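Local coordinates for uncharacterized protein YmzC (Bacillus subtilis, PDB 3KVP) that is of unknown function but is probably made as a precursor with a signal peptide, and belongs to the YmzC-like family, grouped with the beta-propeller clan, at residues F32-D37 against K41-N46. Numbering follows the deposited sequence.
Sequences FGVMED and KIYEYN
Phe32 and Tyr43 face each other as a hydrogen-bonded pair in an antiparallel ladder: Phe32 N reaches Tyr43 O at 3.0 Å, and Tyr43 N returns to Phe32 O at 2.8 Å, the latter nearly in line with the carbonyl (173°). Val34 and Lys41 repeat the two-way pair of backbone hydrogen bonds two residues further on, past the non-hydrogen-bonded pair Gly33 and Ile42, where Gly33 CA lies 3.2 Å from Lys41 O, a CA-H...O contact. This is the ladder of the hairpin made by strands 31-36 and 39-46, the two inner strands of the antiparallel sheet.

The Tyr43 side chain can be followed outward. CB sits over one face of the Phe32 ring in a CH-pi contact, though its modelled closeness is doubtful. CG and CD1 run past Phe32 CE1; the ring planes are only 10° apart yet slid so far that they barely overlap. CE1 then meets Val34 CG2 at 3.6 Å, and OH hydrogen-bonds to Asp60 of the second subunit. Phe32 lies beneath Tyr43 CB because its CG stands between backbone N and carbonyl carbon (chi1 56°), turning the ring toward the neighbouring strand. A leucine in place of Phe32 would probably leave Tyr43 CB without its flat partner and remove the ring that stacks on Phe25 of the second subunit.

At the turn end, Lys41 NZ and Glu36 OE1 form a salt bridge at 3.4 Å whose hydrogen bond is weak, while the stronger partner of Lys41 is again Asp60 of the second subunit. The chemistry is thus divided: backbone bonds fix the register, Phe32, Val34 and Tyr43 line one sheet face with Lys41, and the polar ends of Lys41 and Tyr43 converge on one carboxylate across the subunit interface.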
# COMPACT_ATOMS: atom_id res chain seq x y z
N PHE D 32 -4.26 -1.48 -10.48
CA PHE D 32 -4.00 -1.87 -9.11
C PHE D 32 -4.28 -3.36 -8.98
O PHE D 32 -4.92 -3.95 -9.85
CB PHE D 32 -4.88 -1.11 -8.11
CG PHE D 32 -6.38 -1.24 -8.37
CD1 PHE D 32 -7.14 -2.19 -7.70
CD2 PHE D 32 -7.03 -0.38 -9.23
CE1 PHE D 32 -8.53 -2.30 -7.90
CE2 PHE D 32 -8.41 -0.48 -9.44
CZ PHE D 32 -9.16 -1.44 -8.77
N GLY D 33 -3.78 -3.95 -7.90
CA GLY D 33 -4.00 -5.36 -7.67
C GLY D 33 -4.51 -5.67 -6.28
O GLY D 33 -4.23 -4.96 -5.31
N VAL D 34 -5.26 -6.75 -6.17
CA VAL D 34 -5.69 -7.22 -4.88
C VAL D 34 -5.19 -8.64 -4.73
O VAL D 34 -5.15 -9.41 -5.68
CB VAL D 34 -7.20 -7.21 -4.75
CG1 VAL D 34 -7.59 -7.61 -3.35
CG2 VAL D 34 -7.74 -5.83 -5.08
N MSE D 35 -4.79 -8.98 -3.52
CA MSE D 35 -4.43 -10.34 -3.21
C MSE D 35 -5.36 -10.77 -2.09
O MSE D 35 -5.35 -10.17 -1.02
CB MSE D 35 -2.99 -10.40 -2.76
CG MSE D 35 -2.21 -11.56 -3.37
SE MSE D 35 -2.39 -13.26 -2.41
CE MSE D 35 -1.50 -14.38 -3.73
N GLU D 36 -6.18 -11.78 -2.36
CA GLU D 36 -7.13 -12.26 -1.35
C GLU D 36 -7.36 -13.76 -1.50
O GLU D 36 -7.63 -14.25 -2.60
CB GLU D 36 -8.44 -11.51 -1.47
CG GLU D 36 -9.36 -11.73 -0.30
CD GLU D 36 -10.71 -11.09 -0.53
OE1 GLU D 36 -11.18 -11.09 -1.69
OE2 GLU D 36 -11.31 -10.59 0.45
N ASP D 37 -7.29 -14.47 -0.38
CA ASP D 37 -7.16 -15.92 -0.41
C ASP D 37 -5.89 -16.27 -1.16
O ASP D 37 -4.83 -15.67 -0.93
CB ASP D 37 -8.37 -16.56 -1.07
CG ASP D 37 -9.58 -16.60 -0.16
OD1 ASP D 37 -9.40 -16.49 1.08
OD2 ASP D 37 -10.71 -16.75 -0.67
N LYS D 41 -5.69 -10.62 -8.23
CA LYS D 41 -6.60 -10.04 -9.21
C LYS D 41 -6.03 -8.70 -9.64
O LYS D 41 -5.71 -7.87 -8.80
CB LYS D 41 -7.95 -9.77 -8.58
CG LYS D 41 -8.67 -10.97 -8.02
CD LYS D 41 -9.86 -10.52 -7.19
CE LYS D 41 -10.29 -11.59 -6.21
NZ LYS D 41 -11.02 -11.00 -5.06
N ILE D 42 -5.91 -8.47 -10.95
CA ILE D 42 -5.45 -7.16 -11.43
C ILE D 42 -6.58 -6.36 -12.07
O ILE D 42 -7.39 -6.88 -12.85
CB ILE D 42 -4.23 -7.25 -12.37
CG1 ILE D 42 -2.96 -7.50 -11.56
CG2 ILE D 42 -4.03 -5.94 -13.09
CD1 ILE D 42 -2.76 -8.89 -11.22
N TYR D 43 -6.64 -5.08 -11.70
CA TYR D 43 -7.71 -4.20 -12.10
C TYR D 43 -7.16 -2.98 -12.80
O TYR D 43 -5.96 -2.68 -12.69
CB TYR D 43 -8.46 -3.71 -10.88
CG TYR D 43 -9.16 -4.77 -10.09
CD1 TYR D 43 -8.50 -5.45 -9.07
CD2 TYR D 43 -10.49 -5.09 -10.35
CE1 TYR D 43 -9.15 -6.41 -8.33
CE2 TYR D 43 -11.16 -6.07 -9.61
CZ TYR D 43 -10.47 -6.72 -8.60
OH TYR D 43 -11.09 -7.69 -7.85
N GLU D 44 -8.05 -2.28 -13.50
CA GLU D 44 -7.75 -0.98 -14.08
C GLU D 44 -8.84 0.01 -13.72
O GLU D 44 -10.02 -0.30 -13.85
CB GLU D 44 -7.63 -1.05 -15.60
CG GLU D 44 -7.12 0.27 -16.20
CD GLU D 44 -6.96 0.24 -17.72
OE1 GLU D 44 -7.40 -0.74 -18.36
OE2 GLU D 44 -6.40 1.22 -18.27
N TYR D 45 -8.46 1.19 -13.26
CA TYR D 45 -9.43 2.26 -13.13
C TYR D 45 -9.31 3.24 -14.30
O TYR D 45 -8.25 3.83 -14.53
CB TYR D 45 -9.27 2.99 -11.81
CG TYR D 45 -10.18 4.21 -11.71
CD1 TYR D 45 -11.55 4.07 -11.74
CD2 TYR D 45 -9.65 5.48 -11.62
CE1 TYR D 45 -12.39 5.18 -11.66
CE2 TYR D 45 -10.47 6.59 -11.53
CZ TYR D 45 -11.83 6.44 -11.55
OH TYR D 45 -12.64 7.54 -11.47
N ASN D 46 -10.39 3.41 -15.06
CA ASN D 46 -10.36 4.39 -16.14
C ASN D 46 -11.00 5.70 -15.71
O ASN D 46 -12.23 5.83 -15.69
CB ASN D 46 -11.03 3.85 -17.38
CG ASN D 46 -10.92 4.80 -18.57
OD1 ASN D 46 -10.63 5.99 -18.41
ND2 ASN D 46 -11.14 4.26 -19.75